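Local coordinates for cGAS/DncV-like nucleotidyltransferase in E. coli homolog (Rhodothermus marinus SG0.5JP17-172, PDB 6E0K), which synthesises the cyclic dinucleotide 3',3'-cUAMP from UTP and ATP as the second messenger of a CBASS antiphage defence system, at residues Tyr49-Gly57 with Lys187-Thr198; Leu218-Lys226 with Cys236-Arg244. All blocks are in the same frame, centred on the assembly; numbering follows the deposited sequence.

Contact 1. Residues Tyr49-Gly57 with Lys187-Thr198; sequences YKNSTNIRG and KPTIRMFKNART
Ile-55 lies along the amide of Asn-195, and the two side chains run past each other in opposite directions. Ile-55 CD1 comes 3.5 Å from Asn-195 OD1. With CG1 between the backbone N and the carbonyl carbon (chi1 58°), CG2 is turned to the Lys-194 CB. Asn-195 ND2 also bonds Trp-11 O, and two waters join its amide to Ile-55 O.

Three carbonyls in a row meet three cationic side chains of helix 186-202. Lys-187 NZ donates a hydrogen bond to Asn-51 O at 2.8 Å from above the carbonyl plane. Arg-191 NH1 reaches Ser-52 O at 2.8 Å, nearly along the C=O axis and in the guanidinium plane; its NE bonds Ser-12 O. Lys-194 NZ donates to Thr-53 O at 3.0 Å, also from above the plane, with a weak bond to Thr-53 OG1, which is hydrogen-bonded to Glu-216. Thr-53 CG2 packs on Ile-190 CG2 at 3.7 Å.

Ser-52, with positive phi, is the C-prime residue of a Schellman motif ending helix 47-50. Lys-194 binds ATP, as does Ser-48 in that helix. The bonds to Thr-53 therefore probably help position the lysine amine beside the nucleotide site.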
loop_
_atom_site.group_PDB
_atom_site.type_symbol
_atom_site.label_atom_id
_atom_site.label_comp_id
_atom_site.label_asym_id
_atom_site.label_seq_id
_atom_site.Cartn_x
_atom_site.Cartn_y
_atom_site.Cartn_z
ATOM N N TYR A 49 -3.641 6.998 -2.088
ATOM C CA TYR A 49 -4.126 8.298 -1.628
ATOM C C TYR A 49 -3.555 8.639 -0.255
ATOM O O TYR A 49 -3.120 9.770 -0.006
ATOM C CB TYR A 49 -5.654 8.322 -1.573
ATOM C CG TYR A 49 -6.360 8.327 -2.895
ATOM C CD1 TYR A 49 -6.210 9.372 -3.800
ATOM C CD2 TYR A 49 -7.248 7.311 -3.218
ATOM C CE1 TYR A 49 -6.914 9.380 -5.004
ATOM C CE2 TYR A 49 -7.928 7.313 -4.416
ATOM C CZ TYR A 49 -7.770 8.354 -5.294
ATOM O OH TYR A 49 -8.486 8.332 -6.467
ATOM N N LYS A 50 -3.560 7.663 0.656
ATOM C CA LYS A 50 -3.017 7.890 1.986
ATOM C C LYS A 50 -1.556 8.282 1.915
ATOM O O LYS A 50 -1.103 9.180 2.641
ATOM C CB LYS A 50 -3.167 6.623 2.826
ATOM C CG LYS A 50 -2.501 6.697 4.182
ATOM C CD LYS A 50 -3.170 7.714 5.077
ATOM C CE LYS A 50 -2.584 7.679 6.473
ATOM N NZ LYS A 50 -3.276 8.610 7.402
ATOM N N ASN A 51 -0.808 7.625 1.042
ATOM C CA ASN A 51 0.634 7.795 0.995
ATOM C C ASN A 51 1.062 8.869 0.019
ATOM O O ASN A 51 2.268 9.035 -0.212
ATOM C CB ASN A 51 1.304 6.463 0.668
ATOM C CG ASN A 51 1.266 5.511 1.853
ATOM O OD1 ASN A 51 2.129 5.564 2.726
ATOM N ND2 ASN A 51 0.236 4.678 1.913
ATOM N N SER A 52 0.099 9.626 -0.517
ATOM C CA SER A 52 0.349 10.714 -1.458
ATOM C C SER A 52 1.090 10.239 -2.693
ATOM O O SER A 52 1.829 11.007 -3.305
ATOM C CB SER A 52 1.121 11.868 -0.808
ATOM O OG SER A 52 0.418 12.372 0.304
ATOM N N THR A 53 0.890 8.989 -3.095
ATOM C CA THR A 53 1.518 8.484 -4.307
ATOM C C THR A 53 0.513 8.206 -5.410
ATOM O O THR A 53 0.872 7.580 -6.413
ATOM C CB THR A 53 2.318 7.213 -4.005
ATOM O OG1 THR A 53 1.444 6.234 -3.437
ATOM C CG2 THR A 53 3.425 7.509 -3.014
ATOM N N ASN A 54 -0.721 8.696 -5.281
ATOM C CA ASN A 54 -1.707 8.510 -6.339
ATOM C C ASN A 54 -1.360 9.359 -7.565
ATOM O O ASN A 54 -1.055 10.552 -7.446
ATOM C CB ASN A 54 -3.111 8.864 -5.831
ATOM C CG ASN A 54 -3.197 10.282 -5.297
ATOM O OD1 ASN A 54 -2.537 10.626 -4.308
ATOM N ND2 ASN A 54 -4.017 11.107 -5.937
ATOM N N ILE A 55 -1.369 8.732 -8.743
ATOM C CA ILE A 55 -1.103 9.468 -9.981
ATOM C C ILE A 55 -2.382 9.882 -10.692
ATOM O O ILE A 55 -2.318 10.660 -11.659
ATOM C CB ILE A 55 -0.185 8.668 -10.934
ATOM C CG1 ILE A 55 -0.804 7.315 -11.293
ATOM C CG2 ILE A 55 1.206 8.501 -10.310
ATOM C CD1 ILE A 55 -0.049 6.560 -12.383
ATOM N N ARG A 56 -3.541 9.411 -10.234
ATOM C CA ARG A 56 -4.832 9.879 -10.722
ATOM C C ARG A 56 -5.672 10.343 -9.542
ATOM O O ARG A 56 -5.343 10.096 -8.375
ATOM C CB ARG A 56 -5.585 8.787 -11.497
ATOM C CG ARG A 56 -4.777 8.158 -12.637
ATOM C CD ARG A 56 -5.643 7.247 -13.478
ATOM N NE ARG A 56 -6.814 7.966 -13.972
ATOM C CZ ARG A 56 -6.852 8.660 -15.103
ATOM N NH1 ARG A 56 -5.779 8.735 -15.885
ATOM N NH2 ARG A 56 -7.969 9.280 -15.459
ATOM N N GLY A 57 -6.780 11.008 -9.862
ATOM C CA GLY A 57 -7.746 11.395 -8.856
ATOM C C GLY A 57 -9.021 10.595 -8.882
ATOM O O GLY A 57 -9.958 10.934 -8.136
ATOM N N LYS A 187 8.239 11.053 -2.289
ATOM C CA LYS A 187 6.926 10.758 -2.863
ATOM C C LYS A 187 6.810 11.248 -4.308
ATOM O O LYS A 187 6.278 10.514 -5.148
ATOM C CB LYS A 187 5.808 11.348 -1.991
ATOM C CG LYS A 187 5.808 10.788 -0.581
ATOM C CD LYS A 187 5.720 9.282 -0.564
ATOM C CE LYS A 187 5.632 8.765 0.868
ATOM N NZ LYS A 187 4.446 9.324 1.589
ATOM N N PRO A 188 7.281 12.454 -4.663
ATOM C CA PRO A 188 7.284 12.813 -6.092
ATOM C C PRO A 188 8.058 11.829 -6.941
ATOM O O PRO A 188 7.686 11.592 -8.097
ATOM C CB PRO A 188 7.932 14.208 -6.117
ATOM C CG PRO A 188 7.654 14.772 -4.737
ATOM C CD PRO A 188 7.714 13.579 -3.809
ATOM N N THR A 189 9.131 11.247 -6.400
ATOM C CA THR A 189 9.908 10.291 -7.180
ATOM C C THR A 189 9.117 9.010 -7.412
ATOM O O THR A 189 9.133 8.457 -8.519
ATOM C CB THR A 189 11.241 10.004 -6.478
ATOM O OG1 THR A 189 12.011 11.217 -6.443
ATOM C CG2 THR A 189 12.040 8.952 -7.249
ATOM N N ILE A 190 8.411 8.522 -6.386
ATOM C CA ILE A 190 7.529 7.375 -6.579
ATOM C C ILE A 190 6.534 7.658 -7.691
ATOM O O ILE A 190 6.311 6.828 -8.580
ATOM C CB ILE A 190 6.797 7.026 -5.275
ATOM C CG1 ILE A 190 7.772 6.460 -4.240
ATOM C CG2 ILE A 190 5.683 6.024 -5.554
ATOM C CD1 ILE A 190 7.097 6.306 -2.870
ATOM N N ARG A 191 5.923 8.842 -7.659
ATOM C CA ARG A 191 4.910 9.150 -8.662
ATOM C C ARG A 191 5.522 9.244 -10.050
ATOM O O ARG A 191 4.922 8.779 -11.023
ATOM C CB ARG A 191 4.179 10.445 -8.297
ATOM C CG ARG A 191 3.436 10.305 -6.957
ATOM C CD ARG A 191 2.500 11.481 -6.682
ATOM N NE ARG A 191 3.200 12.762 -6.756
ATOM C CZ ARG A 191 3.567 13.496 -5.705
ATOM N NH1 ARG A 191 3.276 13.118 -4.465
ATOM N NH2 ARG A 191 4.218 14.646 -5.911
ATOM N N MET A 192 6.716 9.837 -10.151
ATOM C CA MET A 192 7.435 9.885 -11.423
ATOM C C MET A 192 7.614 8.489 -12.005
ATOM O O MET A 192 7.309 8.250 -13.177
ATOM C CB MET A 192 8.791 10.552 -11.226
ATOM C CG MET A 192 9.626 10.583 -12.515
ATOM S SD MET A 192 11.330 11.078 -12.214
ATOM C CE MET A 192 11.967 9.658 -11.314
ATOM N N PHE A 193 8.081 7.541 -11.192
ATOM C CA PHE A 193 8.283 6.195 -11.716
ATOM C C PHE A 193 6.960 5.494 -12.014
ATOM O O PHE A 193 6.866 4.751 -12.996
ATOM C CB PHE A 193 9.139 5.377 -10.751
ATOM C CG PHE A 193 10.601 5.684 -10.853
ATOM C CD1 PHE A 193 11.297 5.438 -12.033
ATOM C CD2 PHE A 193 11.295 6.205 -9.768
ATOM C CE1 PHE A 193 12.653 5.723 -12.134
ATOM C CE2 PHE A 193 12.662 6.470 -9.854
ATOM C CZ PHE A 193 13.338 6.239 -11.055
ATOM N N LYS A 194 5.929 5.711 -11.191
ATOM C CA LYS A 194 4.612 5.167 -11.520
ATOM C C LYS A 194 4.115 5.677 -12.865
ATOM O O LYS A 194 3.576 4.910 -13.671
ATOM C CB LYS A 194 3.597 5.515 -10.422
ATOM C CG LYS A 194 3.701 4.662 -9.194
ATOM C CD LYS A 194 2.644 5.135 -8.205
ATOM C CE LYS A 194 2.505 4.252 -7.011
ATOM N NZ LYS A 194 1.180 4.616 -6.394
ATOM N N ASN A 195 4.221 6.984 -13.100
ATOM C CA ASN A 195 3.774 7.519 -14.384
ATOM C C ASN A 195 4.666 7.069 -15.539
ATOM O O ASN A 195 4.168 6.860 -16.656
ATOM C CB ASN A 195 3.698 9.040 -14.317
ATOM C CG ASN A 195 2.300 9.545 -13.977
ATOM O OD1 ASN A 195 1.288 9.056 -14.499
ATOM N ND2 ASN A 195 2.239 10.522 -13.087
ATOM N N ALA A 196 5.971 6.919 -15.303
ATOM C CA ALA A 196 6.839 6.366 -16.344
ATOM C C ALA A 196 6.405 4.952 -16.711
ATOM O O ALA A 196 6.281 4.612 -17.893
ATOM C CB ALA A 196 8.291 6.390 -15.872
ATOM N N ARG A 197 6.154 4.122 -15.695
ATOM C CA ARG A 197 5.632 2.774 -15.900
ATOM C C ARG A 197 4.330 2.791 -16.698
ATOM O O ARG A 197 4.181 2.058 -17.682
ATOM C CB ARG A 197 5.420 2.114 -14.529
ATOM C CG ARG A 197 4.649 0.801 -14.529
ATOM C CD ARG A 197 3.920 0.645 -13.195
ATOM N NE ARG A 197 2.937 1.700 -13.054
ATOM C CZ ARG A 197 2.205 1.957 -11.971
ATOM N NH1 ARG A 197 2.301 1.236 -10.846
ATOM N NH2 ARG A 197 1.347 2.962 -12.023
ATOM N N THR A 198 3.368 3.614 -16.275
ATOM C CA THR A 198 2.058 3.636 -16.920
ATOM C C THR A 198 2.146 4.167 -18.348
ATOM O O THR A 198 1.441 3.680 -19.237
ATOM C CB THR A 198 1.097 4.455 -16.060
ATOM O OG1 THR A 198 0.906 3.751 -14.827
ATOM C CG2 THR A 198 -0.247 4.655 -16.749
HETATM O O HOH W 1 3.911 7.314 3.551
HETATM O O HOH W 2 -0.034 12.176 -12.119
HETATM O O HOH W 3 -1.438 9.527 -14.351
#

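Contact 2. Residues Leu218-Lys226 with Cys236-Arg244; sequences LLYNVPDSK and CSVINWLKR
The indole of Trp-241 carries the Pro-223 ring on one face. Pro-223 CD sits over the centre of the six-membered ring, 3.4 Å from its centroid and 14° off the normal, a CH-pi contact. Pro-223 CG lies nearer the CE2-NE1 bond. Other groups approach the indole obliquely. Asn-221 O comes 3.4 Å from Trp-241 CH2, and Val-222 CA is near CZ3. Lys-226 CE is 3.7 Å from Trp-241 CD1, its side chain crossing the tryptophan at about a right angle. Trp-241 also touches Phe-250 of a nearby loop. With CG opposite the backbone N (chi1 -176°), the indole extends from its helix to the Asn-221 to Pro-223 turn.

The contact joins the C-terminal end of helix 212-220, and the turn and short 3-10 segment after it, to helix 231-244. These two helices follow each other in the chain and pack together among the helices of its C-terminal half. Helix 186-202 adds Ile-190 and Phe-193 to the same apolar core, and helix 269-285 adds Leu-276.

The rest of the packing is aliphatic. Val-222 CG2, which also touches Trp-241 CE3, meets Leu-242 CD2 at 3.8 Å, the valine and leucine side chains about perpendicular. Leu-218 CD2 meets Leu-242 CD1 at 4.0 Å. Leu-219 CD2 abuts Val-238 CG1 at 3.6 Å, again nearly at a right angle. Val-238 CG2 turns instead to Lys-226 CB.

On the partly exposed side the Lys-226 chain bends at chi2 (-56°) and passes the Ser-237 CB and carbonyl. A water then joins Lys-226 NZ to Ser-237 O. The Ser-237 hydroxyl is bonded within its own helix, to Asp-233 O.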
loop_
_atom_site.group_PDB
_atom_site.type_symbol
_atom_site.label_atom_id
_atom_site.label_comp_id
_atom_site.label_asym_id
_atom_site.label_seq_id
_atom_site.Cartn_x
_atom_site.Cartn_y
_atom_site.Cartn_z
ATOM N N LEU A 218 10.155 -1.121 -3.410
ATOM C CA LEU A 218 11.459 -1.147 -4.062
ATOM C C LEU A 218 12.189 0.172 -3.850
ATOM O O LEU A 218 13.361 0.198 -3.451
ATOM C CB LEU A 218 11.288 -1.435 -5.557
ATOM C CG LEU A 218 12.583 -1.563 -6.361
ATOM C CD1 LEU A 218 13.243 -2.915 -6.065
ATOM C CD2 LEU A 218 12.316 -1.404 -7.858
ATOM N N LEU A 219 11.485 1.283 -4.071
ATOM C CA LEU A 219 12.106 2.596 -3.923
ATOM C C LEU A 219 12.414 2.929 -2.469
ATOM O O LEU A 219 13.369 3.675 -2.192
ATOM C CB LEU A 219 11.184 3.656 -4.535
ATOM C CG LEU A 219 11.037 3.487 -6.052
ATOM C CD1 LEU A 219 9.905 4.367 -6.600
ATOM C CD2 LEU A 219 12.347 3.776 -6.795
ATOM N N TYR A 220 11.635 2.387 -1.531
ATOM C CA TYR A 220 11.907 2.631 -0.120
ATOM C C TYR A 220 13.304 2.166 0.270
ATOM O O TYR A 220 13.932 2.749 1.164
ATOM C CB TYR A 220 10.855 1.929 0.741
ATOM C CG TYR A 220 11.067 2.189 2.207
ATOM C CD1 TYR A 220 10.670 3.388 2.777
ATOM C CD2 TYR A 220 11.678 1.242 3.011
ATOM C CE1 TYR A 220 10.871 3.639 4.114
ATOM C CE2 TYR A 220 11.885 1.489 4.355
ATOM C CZ TYR A 220 11.479 2.680 4.892
ATOM O OH TYR A 220 11.683 2.932 6.232
ATOM N N ASN A 221 13.812 1.138 -0.403
ATOM C CA ASN A 221 15.116 0.581 -0.069
ATOM C C ASN A 221 16.289 1.377 -0.625
ATOM O O ASN A 221 17.442 1.076 -0.270
ATOM C CB ASN A 221 15.185 -0.857 -0.567
ATOM C CG ASN A 221 14.463 -1.805 0.348
ATOM O OD1 ASN A 221 15.058 -2.308 1.293
ATOM N ND2 ASN A 221 13.170 -2.027 0.109
ATOM N N VAL A 222 16.026 2.382 -1.446
ATOM C CA VAL A 222 17.090 3.161 -2.083
ATOM C C VAL A 222 17.597 4.204 -1.092
ATOM O O VAL A 222 16.777 4.859 -0.430
ATOM C CB VAL A 222 16.557 3.825 -3.348
ATOM C CG1 VAL A 222 17.631 4.688 -4.008
ATOM C CG2 VAL A 222 16.036 2.782 -4.327
ATOM N N PRO A 223 18.916 4.398 -0.964
ATOM C CA PRO A 223 19.432 5.394 -0.013
ATOM C C PRO A 223 18.851 6.778 -0.264
ATOM O O PRO A 223 18.585 7.162 -1.403
ATOM C CB PRO A 223 20.945 5.376 -0.263
ATOM C CG PRO A 223 21.221 4.002 -0.802
ATOM C CD PRO A 223 20.009 3.673 -1.647
ATOM N N ASP A 224 18.651 7.529 0.832
ATOM C CA ASP A 224 18.043 8.855 0.729
ATOM C C ASP A 224 18.842 9.781 -0.182
ATOM O O ASP A 224 18.264 10.678 -0.813
ATOM C CB ASP A 224 17.902 9.485 2.123
ATOM C CG ASP A 224 16.871 8.789 2.980
ATOM O OD1 ASP A 224 16.077 7.987 2.433
ATOM O OD2 ASP A 224 16.847 9.041 4.207
ATOM N N SER A 225 20.164 9.579 -0.264
ATOM C CA SER A 225 21.039 10.427 -1.071
ATOM C C SER A 225 20.695 10.399 -2.555
ATOM O O SER A 225 21.105 11.305 -3.289
ATOM C CB SER A 225 22.491 9.998 -0.881
ATOM O OG SER A 225 22.623 8.590 -1.069
ATOM N N LYS A 226 19.970 9.381 -3.021
ATOM C CA LYS A 226 19.631 9.291 -4.437
ATOM C C LYS A 226 18.454 10.176 -4.821
ATOM O O LYS A 226 18.220 10.394 -6.018
ATOM C CB LYS A 226 19.329 7.831 -4.809
ATOM C CG LYS A 226 20.433 6.853 -4.377
ATOM C CD LYS A 226 21.782 7.251 -4.939
ATOM C CE LYS A 226 22.865 6.284 -4.489
ATOM N NZ LYS A 226 24.178 6.708 -5.031
ATOM N N CYS A 236 18.135 8.814 -12.691
ATOM C CA CYS A 236 19.329 8.033 -13.008
ATOM C C CYS A 236 20.009 7.515 -11.751
ATOM O O CYS A 236 20.480 6.369 -11.727
ATOM C CB CYS A 236 20.295 8.875 -13.836
ATOM S SG CYS A 236 19.658 9.154 -15.487
ATOM N N SER A 237 20.077 8.337 -10.702
ATOM C CA SER A 237 20.748 7.890 -9.482
ATOM C C SER A 237 20.001 6.730 -8.844
ATOM O O SER A 237 20.623 5.780 -8.352
ATOM C CB SER A 237 20.889 9.044 -8.484
ATOM O OG SER A 237 21.778 10.035 -8.984
ATOM N N VAL A 238 18.666 6.781 -8.860
ATOM C CA VAL A 238 17.874 5.699 -8.282
ATOM C C VAL A 238 18.049 4.422 -9.096
ATOM O O VAL A 238 18.329 3.348 -8.544
ATOM C CB VAL A 238 16.389 6.110 -8.188
ATOM C CG1 VAL A 238 15.517 4.899 -7.936
ATOM C CG2 VAL A 238 16.195 7.174 -7.092
ATOM N N ILE A 239 17.877 4.517 -10.421
ATOM C CA ILE A 239 17.902 3.316 -11.250
ATOM C C ILE A 239 19.299 2.712 -11.268
ATOM O O ILE A 239 19.458 1.488 -11.210
ATOM C CB ILE A 239 17.404 3.616 -12.679
ATOM C CG1 ILE A 239 15.908 3.970 -12.669
ATOM C CG2 ILE A 239 17.713 2.428 -13.619
ATOM C CD1 ILE A 239 14.984 2.833 -12.182
ATOM N N ASN A 240 20.330 3.552 -11.322
ATOM C CA ASN A 240 21.687 3.015 -11.331
ATOM C C ASN A 240 22.049 2.345 -10.011
ATOM O O ASN A 240 22.768 1.339 -10.015
ATOM C CB ASN A 240 22.684 4.110 -11.680
ATOM C CG ASN A 240 22.721 4.378 -13.171
ATOM O OD1 ASN A 240 22.584 3.451 -13.974
ATOM N ND2 ASN A 240 22.890 5.633 -13.549
ATOM N N TRP A 241 21.571 2.872 -8.883
ATOM C CA TRP A 241 21.833 2.193 -7.618
ATOM C C TRP A 241 21.116 0.848 -7.557
ATOM O O TRP A 241 21.699 -0.153 -7.123
ATOM C CB TRP A 241 21.426 3.076 -6.436
ATOM C CG TRP A 241 21.768 2.446 -5.118
ATOM C CD1 TRP A 241 22.950 2.559 -4.441
ATOM C CD2 TRP A 241 20.937 1.587 -4.325
ATOM N NE1 TRP A 241 22.906 1.829 -3.277
ATOM C CE2 TRP A 241 21.686 1.214 -3.190
ATOM C CE3 TRP A 241 19.633 1.093 -4.466
ATOM C CZ2 TRP A 241 21.170 0.384 -2.196
ATOM C CZ3 TRP A 241 19.123 0.259 -3.483
ATOM C CH2 TRP A 241 19.891 -0.087 -2.361
ATOM N N LEU A 242 19.852 0.800 -7.985
ATOM C CA LEU A 242 19.107 -0.459 -7.968
ATOM C C LEU A 242 19.759 -1.514 -8.861
ATOM O O LEU A 242 19.774 -2.706 -8.519
ATOM C CB LEU A 242 17.656 -0.208 -8.396
ATOM C CG LEU A 242 16.774 0.460 -7.331
ATOM C CD1 LEU A 242 15.488 0.978 -7.950
ATOM C CD2 LEU A 242 16.463 -0.514 -6.190
ATOM N N LYS A 243 20.311 -1.096 -10.005
ATOM C CA LYS A 243 20.950 -2.044 -10.919
ATOM C C LYS A 243 22.158 -2.713 -10.286
ATOM O O LYS A 243 22.496 -3.853 -10.642
ATOM C CB LYS A 243 21.351 -1.322 -12.211
ATOM C CG LYS A 243 20.198 -1.154 -13.178
ATOM C CD LYS A 243 20.455 -0.051 -14.197
ATOM C CE LYS A 243 21.621 -0.344 -15.099
ATOM N NZ LYS A 243 21.748 0.761 -16.107
ATOM N N ARG A 244 22.823 -2.024 -9.361
ATOM C CA ARG A 244 24.025 -2.524 -8.701
ATOM C C ARG A 244 23.753 -3.118 -7.326
ATOM O O ARG A 244 24.687 -3.627 -6.697
ATOM C CB ARG A 244 25.051 -1.392 -8.584
ATOM C CG ARG A 244 25.517 -0.869 -9.935
ATOM C CD ARG A 244 26.143 0.512 -9.854
ATOM N NE ARG A 244 26.724 0.909 -11.137
ATOM C CZ ARG A 244 26.022 1.287 -12.204
ATOM N NH1 ARG A 244 24.690 1.324 -12.165
ATOM N NH2 ARG A 244 26.653 1.621 -13.323
HETATM O O HOH W 4 23.447 5.867 -7.988
#

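From the N terminus, contact 1 opens at residues 49-57, which run from the end of helix 47-50 into the loop that follows. It closes 130 residues later on helix 186-202, a long loop that takes in most of the strands of the mixed sheet. Contact 2 opens afterwards, at the end of helix 212-220, and closes over only ten residues on helix 231-244. The two lie in series and neither nest nor cross. The centres of contact 1 and contact 2 are about 16 Å apart. They meet through helix 186-202, where Ile-190 packs on Leu-219, and Phe-193 on Leu-219, Val-238 and Ile-239. Contact 1 thus ties the nucleotidyltransferase region to the helical region, and contact 2 joins neighbouring helices within the latter.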